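Local atomic coordinates of glutathione S-transferase (Lodderomyces elongisporus, PDB entry 4IVF), a protein that binds two glutathione molecules per subunit and probably acts as a transferase that conjugates glutathione to substrates, like other GST superfamily members. Residues F24-G29 and V214-E219; L28-E33 and D87-E92; L111-A116 and Y151-D156; S166-L169 and R173-V176; I193-W198 and K203-L208. All coordinates share one frame; numbering follows the deposited sequence.

Contact 1. Residues F24-G29 and V214-E219; sequences FLEVLG and VQKGFE
The carboxylate of E26 turns one face to K216: the lysine CG sits almost directly above the glutamate CD, 3.5 Å from it, equally close to OE2 and a little farther from OE1. Within segment 24-29, the F24 ring is met over its centre by L28 CG, 4.0 Å above the plane. The E26 chain is folded at its second torsion (chi2 -68°), which bends the carboxylate round onto the lysine methylenes, and the two side chains cross obliquely. This is a van der Waals contact of methylene on carboxylate, not an ion pair. K216 NZ runs on past the acid and stays 5.4 Å from E26 OE2, which is instead hydrogen-bonded to Y32 OH. Any attraction between the charges is therefore probably modest. The meeting joins the two domains of the GST fold, helix 16-27 of the thioredoxin-like half against the short helix 212-217 of the helical half. G217 adds no side chain, so E26 CG comes within 4.0 Å of G217 N, and the CA atoms of the pair are 6.2 Å apart. The carbonyl of G217 also accepts from S22 OG, one turn earlier on helix 16-27. That helix ends in a Schellman motif at G29 (positive phi), with G29 N bonded to E26 O at 3.1 Å and L30 N probably to L25 O at 3.2 Å.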
# COMPACT_ATOMS: atom_id res chain seq x y z
N PHE F 24 -12.98 7.58 8.40
CA PHE F 24 -13.73 7.42 7.15
C PHE F 24 -15.15 6.93 7.40
O PHE F 24 -16.09 7.40 6.75
CB PHE F 24 -13.04 6.52 6.13
CG PHE F 24 -13.50 6.78 4.73
CD1 PHE F 24 -13.64 8.08 4.26
CD2 PHE F 24 -13.79 5.73 3.87
CE1 PHE F 24 -14.08 8.34 2.97
CE2 PHE F 24 -14.22 5.97 2.58
CZ PHE F 24 -14.37 7.28 2.12
N LEU F 25 -15.31 6.00 8.34
CA LEU F 25 -16.64 5.54 8.71
C LEU F 25 -17.51 6.70 9.20
O LEU F 25 -18.68 6.79 8.84
CB LEU F 25 -16.56 4.43 9.78
CG LEU F 25 -15.99 3.08 9.32
CD1 LEU F 25 -15.68 2.19 10.53
CD2 LEU F 25 -16.96 2.37 8.38
N GLU F 26 -16.94 7.58 10.02
CA GLU F 26 -17.68 8.72 10.54
C GLU F 26 -18.07 9.69 9.40
O GLU F 26 -19.19 10.20 9.36
CB GLU F 26 -16.87 9.46 11.61
CG GLU F 26 -16.70 8.69 12.91
CD GLU F 26 -18.00 8.53 13.68
OE1 GLU F 26 -18.99 9.21 13.36
OE2 GLU F 26 -18.03 7.71 14.63
N VAL F 27 -17.13 9.93 8.49
CA VAL F 27 -17.38 10.78 7.34
C VAL F 27 -18.52 10.23 6.50
O VAL F 27 -19.38 10.97 6.05
CB VAL F 27 -16.10 10.92 6.49
CG1 VAL F 27 -16.43 11.48 5.11
CG2 VAL F 27 -15.10 11.81 7.19
N LEU F 28 -18.55 8.91 6.32
CA LEU F 28 -19.58 8.27 5.50
C LEU F 28 -20.92 8.12 6.21
O LEU F 28 -21.90 7.69 5.60
CB LEU F 28 -19.12 6.90 5.01
CG LEU F 28 -17.98 6.80 3.99
CD1 LEU F 28 -17.60 5.34 3.84
CD2 LEU F 28 -18.41 7.37 2.69
N GLY F 29 -20.97 8.45 7.50
CA GLY F 29 -22.20 8.35 8.27
C GLY F 29 -22.69 6.93 8.53
O GLY F 29 -23.89 6.69 8.59
N VAL F 214 -14.11 14.17 11.64
CA VAL F 214 -12.70 13.86 11.83
C VAL F 214 -12.38 13.83 13.32
O VAL F 214 -11.78 12.89 13.82
CB VAL F 214 -11.78 14.87 11.10
CG1 VAL F 214 -10.37 14.79 11.62
CG2 VAL F 214 -11.82 14.63 9.58
N GLN F 215 -12.81 14.87 14.02
CA GLN F 215 -12.61 14.97 15.45
C GLN F 215 -13.15 13.74 16.17
O GLN F 215 -12.55 13.27 17.12
CB GLN F 215 -13.29 16.23 15.99
CG GLN F 215 -12.81 17.52 15.36
CD GLN F 215 -13.67 18.69 15.77
OE1 GLN F 215 -14.49 18.57 16.68
NE2 GLN F 215 -13.51 19.83 15.09
N LYS F 216 -14.28 13.22 15.70
CA LYS F 216 -14.91 12.05 16.30
C LYS F 216 -14.09 10.79 16.05
O LYS F 216 -13.80 10.04 16.97
CB LYS F 216 -16.35 11.89 15.81
CG LYS F 216 -17.05 10.62 16.31
CD LYS F 216 -17.19 10.61 17.82
CE LYS F 216 -17.83 9.33 18.29
NZ LYS F 216 -17.78 9.20 19.78
N GLY F 217 -13.70 10.57 14.79
CA GLY F 217 -12.86 9.44 14.43
C GLY F 217 -11.55 9.38 15.20
O GLY F 217 -11.04 8.30 15.52
N PHE F 218 -11.00 10.55 15.52
CA PHE F 218 -9.78 10.61 16.32
C PHE F 218 -10.02 10.24 17.79
O PHE F 218 -9.08 9.98 18.52
CB PHE F 218 -9.11 11.98 16.20
CG PHE F 218 -8.18 12.11 15.02
CD1 PHE F 218 -7.16 11.18 14.81
CD2 PHE F 218 -8.33 13.14 14.11
CE1 PHE F 218 -6.32 11.29 13.72
CE2 PHE F 218 -7.48 13.27 13.02
CZ PHE F 218 -6.48 12.35 12.83
N GLU F 219 -11.28 10.23 18.21
CA GLU F 219 -11.63 9.82 19.57
C GLU F 219 -12.10 8.35 19.62
O GLU F 219 -12.69 7.91 20.60
CB GLU F 219 -12.70 10.74 20.15
CG GLU F 219 -12.31 12.21 20.18
CD GLU F 219 -13.52 13.14 20.32
OE1 GLU F 219 -14.67 12.64 20.35
OE2 GLU F 219 -13.33 14.37 20.40

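Contact 2. Residues L28-E33 and D87-E92; sequences LGLDYE and DTYDKE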
# COMPACT_ATOMS: atom_id res chain seq x y z
N LEU F 28 -18.55 8.91 6.32
CA LEU F 28 -19.58 8.27 5.50
C LEU F 28 -20.92 8.12 6.21
O LEU F 28 -21.90 7.69 5.60
CB LEU F 28 -19.12 6.90 5.01
CG LEU F 28 -17.98 6.80 3.99
CD1 LEU F 28 -17.60 5.34 3.84
CD2 LEU F 28 -18.41 7.37 2.69
N GLY F 29 -20.97 8.45 7.50
CA GLY F 29 -22.20 8.35 8.27
C GLY F 29 -22.69 6.93 8.53
O GLY F 29 -23.89 6.69 8.59
N LEU F 30 -21.76 6.00 8.68
CA LEU F 30 -22.09 4.58 8.83
C LEU F 30 -22.10 4.12 10.29
O LEU F 30 -21.23 4.49 11.08
CB LEU F 30 -21.11 3.71 8.04
CG LEU F 30 -21.13 3.77 6.52
CD1 LEU F 30 -19.80 3.28 5.99
CD2 LEU F 30 -22.28 2.94 5.94
N ASP F 31 -23.08 3.30 10.64
CA ASP F 31 -23.15 2.69 11.96
C ASP F 31 -22.05 1.65 12.06
O ASP F 31 -21.84 0.86 11.14
CB ASP F 31 -24.50 2.01 12.20
CG ASP F 31 -25.65 3.00 12.32
OD1 ASP F 31 -25.43 4.15 12.73
OD2 ASP F 31 -26.80 2.60 12.01
N TYR F 32 -21.34 1.66 13.18
CA TYR F 32 -20.34 0.65 13.41
C TYR F 32 -20.10 0.42 14.89
O TYR F 32 -20.42 1.26 15.72
CB TYR F 32 -19.04 0.99 12.70
CG TYR F 32 -18.29 2.19 13.25
CD1 TYR F 32 -18.65 3.49 12.87
CD2 TYR F 32 -17.21 2.03 14.10
CE1 TYR F 32 -17.95 4.58 13.36
CE2 TYR F 32 -16.50 3.11 14.59
CZ TYR F 32 -16.88 4.39 14.22
OH TYR F 32 -16.18 5.46 14.70
N GLU F 33 -19.54 -0.75 15.21
CA GLU F 33 -19.22 -1.07 16.59
C GLU F 33 -17.75 -1.44 16.70
O GLU F 33 -17.19 -2.07 15.81
CB GLU F 33 -20.14 -2.16 17.14
CG GLU F 33 -20.29 -3.37 16.24
CD GLU F 33 -21.43 -4.28 16.68
OE1 GLU F 33 -22.18 -3.88 17.60
OE2 GLU F 33 -21.57 -5.39 16.11
N ASP F 87 -16.09 2.43 -2.43
CA ASP F 87 -16.84 1.74 -3.48
C ASP F 87 -18.28 1.46 -3.05
O ASP F 87 -19.22 1.68 -3.82
CB ASP F 87 -16.21 0.39 -3.84
CG ASP F 87 -14.89 0.52 -4.57
OD1 ASP F 87 -14.53 1.64 -5.02
OD2 ASP F 87 -14.20 -0.52 -4.69
N THR F 88 -18.43 0.96 -1.83
CA THR F 88 -19.71 0.43 -1.36
C THR F 88 -20.66 1.50 -0.82
O THR F 88 -21.87 1.46 -1.09
CB THR F 88 -19.48 -0.66 -0.28
OG1 THR F 88 -18.59 -1.66 -0.79
CG2 THR F 88 -20.78 -1.32 0.13
N TYR F 89 -20.13 2.45 -0.06
CA TYR F 89 -20.97 3.39 0.69
C TYR F 89 -20.87 4.86 0.25
O TYR F 89 -21.47 5.73 0.87
CB TYR F 89 -20.71 3.24 2.20
CG TYR F 89 -21.02 1.83 2.66
CD1 TYR F 89 -22.34 1.37 2.67
CD2 TYR F 89 -20.01 0.95 3.03
CE1 TYR F 89 -22.64 0.08 3.06
CE2 TYR F 89 -20.30 -0.36 3.43
CZ TYR F 89 -21.63 -0.78 3.44
OH TYR F 89 -21.96 -2.05 3.82
N ASP F 90 -20.12 5.13 -0.81
CA ASP F 90 -20.10 6.47 -1.37
C ASP F 90 -20.40 6.47 -2.87
O ASP F 90 -19.63 6.97 -3.70
CB ASP F 90 -18.76 7.16 -1.09
CG ASP F 90 -18.76 8.62 -1.53
OD1 ASP F 90 -19.82 9.27 -1.46
OD2 ASP F 90 -17.70 9.11 -1.95
N LYS F 91 -21.55 5.90 -3.23
CA LYS F 91 -21.92 5.83 -4.63
C LYS F 91 -22.32 7.21 -5.16
O LYS F 91 -22.40 7.43 -6.36
CB LYS F 91 -23.04 4.81 -4.83
CG LYS F 91 -22.63 3.38 -4.46
CD LYS F 91 -23.70 2.37 -4.85
CE LYS F 91 -23.25 0.94 -4.58
NZ LYS F 91 -21.88 0.69 -5.08
N GLU F 92 -22.56 8.14 -4.23
CA GLU F 92 -22.88 9.52 -4.56
C GLU F 92 -21.62 10.33 -4.86
O GLU F 92 -21.70 11.48 -5.28
CB GLU F 92 -23.66 10.17 -3.41
CG GLU F 92 -24.93 9.44 -3.00
CD GLU F 92 -26.15 9.83 -3.81
OE1 GLU F 92 -26.05 10.79 -4.62
OE2 GLU F 92 -27.21 9.19 -3.64
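L30 lies over one face of the Y89 ring, with CD2 3.6 Å above the plane and displaced toward the rim near Y89 CD1. Measured to the ring centroid, the CH-pi contact of L30 CD2 is 3.9 Å and 23° off the normal. The other leucine methyl, CD1, rests on the same face, at the CB end of the ring beside Y89 CG and CD2. T88 CG2 covers the opposite face, 3.4 Å above the plane and over its centre, leaving the ring clamped between leucine and threonine. Y89 OH is hydrogen-bonded to D63 OD2. Segment 28-33 is the turn between helix 16-27 and strand 32-36, part of the beta-alpha-beta unit that opens the thioredoxin-like domain, and it packs here on the C-terminal end of helix 78-89. L28 completes the apolar patch: its CD2 comes 3.8 Å from D90 CB, and its CD1 is 4.1 Å from Y89 CB. D90 swings its carboxylate away from its own N (chi1 -174°) and presents it to the following loop, where OD2 accepts from S96 OG and F95 N and OD1 from K94 N. K91 doubles back to the helix end, its NZ giving a 3.1 Å bond to D87 O from 22° outside the carbonyl plane. D87 OD2 pairs with Y105 OH of the second subunit.

Contact 3. Residues L111-A116 and Y151-D156; sequences LIFQVA and YGVFED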
# COMPACT_ATOMS: atom_id res chain seq x y z
N LEU F 111 -3.38 7.16 -2.45
CA LEU F 111 -3.72 6.22 -1.39
C LEU F 111 -2.61 5.17 -1.24
O LEU F 111 -2.12 4.95 -0.14
CB LEU F 111 -5.06 5.53 -1.65
CG LEU F 111 -5.36 4.38 -0.67
CD1 LEU F 111 -5.52 4.88 0.76
CD2 LEU F 111 -6.59 3.58 -1.08
N ILE F 112 -2.23 4.53 -2.34
CA ILE F 112 -1.20 3.49 -2.27
C ILE F 112 0.14 4.07 -1.79
O ILE F 112 0.81 3.47 -0.94
CB ILE F 112 -1.04 2.71 -3.61
CG1 ILE F 112 -2.33 1.96 -3.96
CG2 ILE F 112 0.15 1.76 -3.56
CD1 ILE F 112 -2.94 1.22 -2.82
N PHE F 113 0.49 5.25 -2.30
CA PHE F 113 1.67 5.99 -1.85
C PHE F 113 1.66 6.18 -0.33
O PHE F 113 2.68 5.98 0.33
CB PHE F 113 1.73 7.36 -2.55
CG PHE F 113 2.92 8.22 -2.14
CD1 PHE F 113 4.16 7.66 -1.93
CD2 PHE F 113 2.77 9.59 -2.03
CE1 PHE F 113 5.24 8.46 -1.57
CE2 PHE F 113 3.85 10.40 -1.68
CZ PHE F 113 5.09 9.83 -1.45
N GLN F 114 0.52 6.55 0.22
CA GLN F 114 0.39 6.67 1.67
C GLN F 114 0.64 5.33 2.37
O GLN F 114 1.48 5.25 3.25
CB GLN F 114 -0.97 7.26 2.06
CG GLN F 114 -1.05 7.70 3.53
CD GLN F 114 -1.08 6.52 4.50
OE1 GLN F 114 -1.88 5.60 4.35
NE2 GLN F 114 -0.19 6.55 5.49
N VAL F 115 -0.10 4.28 1.99
CA VAL F 115 0.04 2.99 2.69
C VAL F 115 1.37 2.30 2.39
O VAL F 115 1.84 1.46 3.17
CB VAL F 115 -1.13 2.01 2.42
CG1 VAL F 115 -2.48 2.68 2.74
CG2 VAL F 115 -1.10 1.49 0.97
N ALA F 116 1.99 2.64 1.26
CA ALA F 116 3.21 1.96 0.84
C ALA F 116 4.49 2.66 1.27
O ALA F 116 5.55 2.03 1.36
CB ALA F 116 3.21 1.72 -0.66
N TYR F 151 6.51 13.83 3.19
CA TYR F 151 5.62 14.94 3.40
C TYR F 151 5.91 16.06 2.42
O TYR F 151 5.01 16.78 1.99
CB TYR F 151 5.66 15.41 4.85
CG TYR F 151 4.83 14.50 5.73
CD1 TYR F 151 5.42 13.46 6.43
CD2 TYR F 151 3.46 14.66 5.81
CE1 TYR F 151 4.66 12.61 7.22
CE2 TYR F 151 2.69 13.81 6.59
CZ TYR F 151 3.30 12.80 7.30
OH TYR F 151 2.54 11.96 8.08
N GLY F 152 7.18 16.19 2.04
CA GLY F 152 7.58 17.11 0.99
C GLY F 152 6.92 16.75 -0.33
O GLY F 152 6.54 17.62 -1.10
N VAL F 153 6.79 15.46 -0.59
CA VAL F 153 6.16 14.99 -1.82
C VAL F 153 4.67 15.32 -1.78
O VAL F 153 4.12 15.86 -2.74
CB VAL F 153 6.35 13.47 -2.03
CG1 VAL F 153 5.58 13.00 -3.25
CG2 VAL F 153 7.83 13.13 -2.15
N PHE F 154 4.03 14.99 -0.67
CA PHE F 154 2.63 15.36 -0.47
C PHE F 154 2.40 16.89 -0.57
O PHE F 154 1.32 17.33 -0.98
CB PHE F 154 2.10 14.84 0.86
CG PHE F 154 1.69 13.38 0.84
CD1 PHE F 154 0.60 12.96 0.07
CD2 PHE F 154 2.38 12.44 1.62
CE1 PHE F 154 0.21 11.60 0.07
CE2 PHE F 154 2.00 11.09 1.62
CZ PHE F 154 0.92 10.66 0.85
N GLU F 155 3.40 17.68 -0.19
CA GLU F 155 3.33 19.13 -0.33
C GLU F 155 3.36 19.50 -1.81
O GLU F 155 2.61 20.35 -2.27
CB GLU F 155 4.47 19.81 0.42
CG GLU F 155 4.49 21.31 0.38
CD GLU F 155 3.34 21.95 1.15
OE1 GLU F 155 2.53 21.21 1.75
OE2 GLU F 155 3.25 23.20 1.16
N ASP F 156 4.25 18.84 -2.56
CA ASP F 156 4.30 19.03 -4.00
C ASP F 156 2.97 18.63 -4.67
O ASP F 156 2.47 19.35 -5.53
CB ASP F 156 5.46 18.24 -4.61
CG ASP F 156 5.69 18.58 -6.07
OD1 ASP F 156 5.14 19.62 -6.50
OD2 ASP F 156 6.40 17.84 -6.77
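Both ends of the Q114 amide are gripped, OE1 by K20 NZ and NE2 by N118 OD1, while its CB rests 4.1 Å from F154 CZ. Beside it, F113 and F154 form an offset stack, centroids 4.8 Å apart and planes inclined by 30°. The two side chains come from opposite helices and overlap pointing in opposing senses, with F113 CE2 over the face of F154 near its rim and F113 CD2 only 3.6 Å from F154 CZ. F113 extends toward the partner helix because its CG is anti to the backbone nitrogen (chi1 179°). V153 adds a further contact: its CG1 lies 3.5 Å from F113 CE2. N55 and P54 of the second subunit pack on F113 and V153 respectively. Helices 102-131 and 137-159 run antiparallel here, at 169° with local axes 11.9 Å apart, a spacing filled by these aromatic rings. This is the long helical hairpin of the GST C-terminal bundle, and A116 on it touches bound glutathione.

Contact 4. Residues S166-L169 and R173-V176; sequences SKYL and RYTV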
# COMPACT_ATOMS: atom_id res chain seq x y z
N SER F 166 -5.33 24.15 -3.78
CA SER F 166 -4.48 23.18 -3.12
C SER F 166 -5.08 22.65 -1.82
O SER F 166 -4.36 22.41 -0.85
CB SER F 166 -3.12 23.81 -2.83
OG SER F 166 -2.49 24.18 -4.03
N LYS F 167 -6.40 22.50 -1.79
CA LYS F 167 -7.09 22.07 -0.58
C LYS F 167 -7.22 20.55 -0.51
O LYS F 167 -7.40 19.99 0.58
CB LYS F 167 -8.48 22.70 -0.50
CG LYS F 167 -8.46 24.21 -0.36
CD LYS F 167 -9.56 24.87 -1.16
CE LYS F 167 -10.93 24.67 -0.55
NZ LYS F 167 -12.01 25.14 -1.47
N TYR F 168 -7.12 19.89 -1.66
CA TYR F 168 -7.33 18.45 -1.75
C TYR F 168 -6.20 17.78 -2.51
O TYR F 168 -5.63 18.36 -3.42
CB TYR F 168 -8.64 18.16 -2.48
CG TYR F 168 -9.82 18.99 -2.04
CD1 TYR F 168 -10.49 18.69 -0.87
CD2 TYR F 168 -10.25 20.07 -2.79
CE1 TYR F 168 -11.56 19.43 -0.46
CE2 TYR F 168 -11.33 20.83 -2.38
CZ TYR F 168 -11.99 20.50 -1.21
OH TYR F 168 -13.07 21.23 -0.78
N LEU F 169 -5.88 16.55 -2.14
CA LEU F 169 -4.89 15.80 -2.91
C LEU F 169 -5.36 15.53 -4.34
O LEU F 169 -4.56 15.55 -5.27
CB LEU F 169 -4.59 14.47 -2.23
CG LEU F 169 -3.81 14.58 -0.93
CD1 LEU F 169 -3.59 13.19 -0.33
CD2 LEU F 169 -2.49 15.29 -1.20
N ARG F 173 -12.44 17.41 -4.07
CA ARG F 173 -13.04 16.75 -2.92
C ARG F 173 -12.01 15.97 -2.12
O ARG F 173 -10.99 15.55 -2.66
CB ARG F 173 -14.19 15.83 -3.38
CG ARG F 173 -13.73 14.53 -4.05
CD ARG F 173 -14.78 13.98 -5.01
NE ARG F 173 -15.03 14.94 -6.08
CZ ARG F 173 -15.84 14.74 -7.11
NH1 ARG F 173 -16.50 13.60 -7.25
NH2 ARG F 173 -15.99 15.70 -8.02
N TYR F 174 -12.27 15.80 -0.83
CA TYR F 174 -11.49 14.86 -0.04
C TYR F 174 -11.79 13.46 -0.53
O TYR F 174 -12.92 13.13 -0.86
CB TYR F 174 -11.84 14.96 1.45
CG TYR F 174 -11.41 16.26 2.10
CD1 TYR F 174 -10.07 16.62 2.16
CD2 TYR F 174 -12.35 17.12 2.67
CE1 TYR F 174 -9.67 17.80 2.76
CE2 TYR F 174 -11.96 18.31 3.27
CZ TYR F 174 -10.61 18.64 3.31
OH TYR F 174 -10.21 19.80 3.91
N THR F 175 -10.75 12.64 -0.62
CA THR F 175 -10.91 11.25 -0.98
C THR F 175 -10.26 10.38 0.10
O THR F 175 -9.76 10.90 1.11
CB THR F 175 -10.24 10.95 -2.33
OG1 THR F 175 -8.85 11.33 -2.26
CG2 THR F 175 -10.94 11.71 -3.46
N VAL F 176 -10.23 9.07 -0.13
CA VAL F 176 -9.62 8.15 0.84
C VAL F 176 -8.12 8.45 0.95
O VAL F 176 -7.50 8.16 1.97
CB VAL F 176 -9.83 6.65 0.46
CG1 VAL F 176 -11.29 6.24 0.65
CG2 VAL F 176 -9.39 6.37 -0.96
O HOH W 1 -8.25 21.65 2.62
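This is an aromatic contact at the protein surface, closing a short loop between helix 137-159 and helix 176-185. Y168 and Y174 make a T-shaped (edge-to-face) pair, with planes at 77° and centroids 4.9 Å apart. The edge of Y168 points into the face of Y174, putting Y168 CE1 3.8 Å above the centre of that ring. Y168 is itself covered by backbone: the amide N of R173 lies 3.6 Å above one face, toward the rim, and K167 CB takes the opposite face. The edge atom Y168 CD1 is also 3.4 Å from R173 C, so the ring leans tightly on the peptide joining R173 to Y174. A chi1 of -68° swings the Y174 ring back across the loop, and one water then ties the two segments together, donating to K167 O at 2.8 Å and bonding Y174 OH at 3.0 Å. D178 adds a second tie, OD1 accepting from T175 N and OD2 from L169 N. T175 is the N-cap of helix 176-185; the T-x-x-D pattern and the D178 to T175 N bond resemble the N-capping box of GSTs, though T175 OG1 bonds only weakly, to A177 N. Around the loop, L169 sits on helix 137-159, T175 touches T107 of helix 102-131, and Y174 lies against S207 and L208 of helix 199-209.

Contact 5. Residues I193-W198 and K203-L208; sequences IDINQW and KWYDSL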
# COMPACT_ATOMS: atom_id res chain seq x y z
N ILE F 193 7.85 17.02 14.76
CA ILE F 193 7.83 17.53 13.40
C ILE F 193 6.59 18.40 13.20
O ILE F 193 5.45 17.92 13.24
CB ILE F 193 7.86 16.39 12.38
CG1 ILE F 193 9.20 15.67 12.44
CG2 ILE F 193 7.63 16.92 10.97
CD1 ILE F 193 9.21 14.35 11.65
N ASP F 194 6.81 19.70 13.03
CA ASP F 194 5.71 20.62 12.83
C ASP F 194 5.29 20.52 11.37
O ASP F 194 6.09 20.79 10.48
CB ASP F 194 6.19 22.04 13.15
CG ASP F 194 5.06 23.06 13.13
OD1 ASP F 194 3.90 22.71 12.78
OD2 ASP F 194 5.34 24.23 13.45
N ILE F 195 4.04 20.13 11.13
CA ILE F 195 3.56 19.96 9.76
C ILE F 195 3.38 21.33 9.08
O ILE F 195 3.22 21.42 7.87
CB ILE F 195 2.25 19.15 9.72
CG1 ILE F 195 1.94 18.69 8.30
CG2 ILE F 195 1.11 19.95 10.31
CD1 ILE F 195 0.62 17.97 8.16
N ASN F 196 3.44 22.41 9.86
CA ASN F 196 3.26 23.74 9.31
C ASN F 196 4.43 24.21 8.47
O ASN F 196 4.31 25.15 7.69
CB ASN F 196 2.92 24.75 10.41
CG ASN F 196 1.47 24.69 10.81
OD1 ASN F 196 0.63 24.34 10.01
ND2 ASN F 196 1.18 25.00 12.07
N GLN F 197 5.57 23.53 8.62
CA GLN F 197 6.73 23.83 7.77
C GLN F 197 6.41 23.56 6.29
O GLN F 197 7.07 24.11 5.41
CB GLN F 197 7.95 23.03 8.23
CG GLN F 197 7.92 21.56 7.85
CD GLN F 197 8.98 20.75 8.58
OE1 GLN F 197 10.04 20.44 8.04
NE2 GLN F 197 8.70 20.43 9.84
N TRP F 198 5.43 22.71 6.02
CA TRP F 198 4.88 22.54 4.67
C TRP F 198 3.54 23.26 4.65
O TRP F 198 2.53 22.71 5.08
CB TRP F 198 4.71 21.07 4.31
CG TRP F 198 5.96 20.23 4.47
CD1 TRP F 198 7.01 20.17 3.61
CD2 TRP F 198 6.27 19.34 5.55
NE1 TRP F 198 7.96 19.30 4.09
CE2 TRP F 198 7.53 18.77 5.28
CE3 TRP F 198 5.60 18.97 6.73
CZ2 TRP F 198 8.14 17.86 6.14
CZ3 TRP F 198 6.20 18.07 7.57
CH2 TRP F 198 7.46 17.52 7.28
N LYS F 203 -2.43 23.94 5.97
CA LYS F 203 -3.80 24.42 5.77
C LYS F 203 -4.77 23.26 5.56
O LYS F 203 -5.89 23.24 6.09
CB LYS F 203 -3.88 25.36 4.55
CG LYS F 203 -3.20 26.70 4.72
CD LYS F 203 -3.01 27.38 3.36
CE LYS F 203 -2.86 28.89 3.49
NZ LYS F 203 -3.91 29.66 2.71
N TRP F 204 -4.33 22.30 4.76
CA TRP F 204 -5.07 21.07 4.49
C TRP F 204 -5.34 20.34 5.82
O TRP F 204 -6.48 19.96 6.11
CB TRP F 204 -4.25 20.21 3.53
CG TRP F 204 -4.64 18.76 3.42
CD1 TRP F 204 -5.51 18.21 2.53
CD2 TRP F 204 -4.12 17.67 4.19
NE1 TRP F 204 -5.58 16.85 2.71
CE2 TRP F 204 -4.74 16.50 3.73
CE3 TRP F 204 -3.19 17.58 5.25
CZ2 TRP F 204 -4.48 15.24 4.29
CZ3 TRP F 204 -2.94 16.33 5.80
CH2 TRP F 204 -3.57 15.18 5.31
N TYR F 205 -4.30 20.20 6.63
CA TYR F 205 -4.43 19.57 7.94
C TYR F 205 -5.41 20.33 8.85
O TYR F 205 -6.31 19.74 9.44
CB TYR F 205 -3.06 19.45 8.62
CG TYR F 205 -3.07 18.70 9.94
CD1 TYR F 205 -3.24 17.32 9.97
CD2 TYR F 205 -2.92 19.36 11.14
CE1 TYR F 205 -3.25 16.62 11.16
CE2 TYR F 205 -2.92 18.67 12.33
CZ TYR F 205 -3.10 17.30 12.34
OH TYR F 205 -3.11 16.61 13.53
N ASP F 206 -5.22 21.64 8.95
CA ASP F 206 -6.08 22.47 9.79
C ASP F 206 -7.54 22.40 9.35
O ASP F 206 -8.45 22.41 10.18
CB ASP F 206 -5.61 23.95 9.82
CG ASP F 206 -4.23 24.13 10.44
OD1 ASP F 206 -3.79 23.25 11.22
OD2 ASP F 206 -3.58 25.16 10.15
N SER F 207 -7.75 22.35 8.04
CA SER F 207 -9.10 22.25 7.49
C SER F 207 -9.80 20.95 7.88
O SER F 207 -10.98 20.95 8.24
CB SER F 207 -9.07 22.39 5.97
OG SER F 207 -8.86 23.74 5.60
N LEU F 208 -9.07 19.84 7.80
CA LEU F 208 -9.64 18.55 8.16
C LEU F 208 -10.01 18.43 9.65
O LEU F 208 -11.05 17.85 9.99
CB LEU F 208 -8.71 17.41 7.72
CG LEU F 208 -8.81 17.17 6.22
CD1 LEU F 208 -7.56 16.53 5.66
CD2 LEU F 208 -10.02 16.28 5.95
O HOH W 2 -1.42 22.55 10.74
O HOH W 3 -1.30 25.98 9.14
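Apolar contact comes from I195 and Y205, which meet at a slant: I195 CD1 lies 4.0 Å from Y205 CB, and I195 CG2 is near Y205 CD2. The CG1 branch of the isoleucine reaches for the helix at a chi1 of -166°. Polar contact is carried by water. N196 OD1 and D206 OD2 are 4.3 Å apart, and water 3 spans them, giving protons to N196 OD1 at 2.7 Å and to D206 OD2 at 2.6 Å. A second water lies between N196 OD1 and D206 OD1, though its bonding is less certain. Bonds within segment 193-198 shape the short 3-10 turn. D194 OD1 accepts from N196 N at 3.0 Å, from above the carboxylate plane, making an Asx turn, and Q197 NE2 donates to D194 O at 2.7 Å. W198 then takes the N-cap position of helix 199-209. As modelled, N196 and D206 turn acceptor oxygens to each other, so the donating water probably relieves what would be an unfavourable direct approach.

Contact 3 is wholly buried and held by aromatic stacking between long helices, whereas contact 4 is a surface loop closed by a T-shaped pair and a water. Contacts 1, 2 and 5 are partly buried. Contact 1 bridges the two domains and contact 2 stays on the thioredoxin-like side; they share L28 and G29, and the E26–Y32 hydrogen bond joins them. Contacts 3, 4 and 5 belong to the helical half and touch one another, with F154 against L169, Y151 against W198, and Y174 against W204 and L208. Water bridges appear in contacts 4 and 5, while the second subunit reaches contacts 2 and 3.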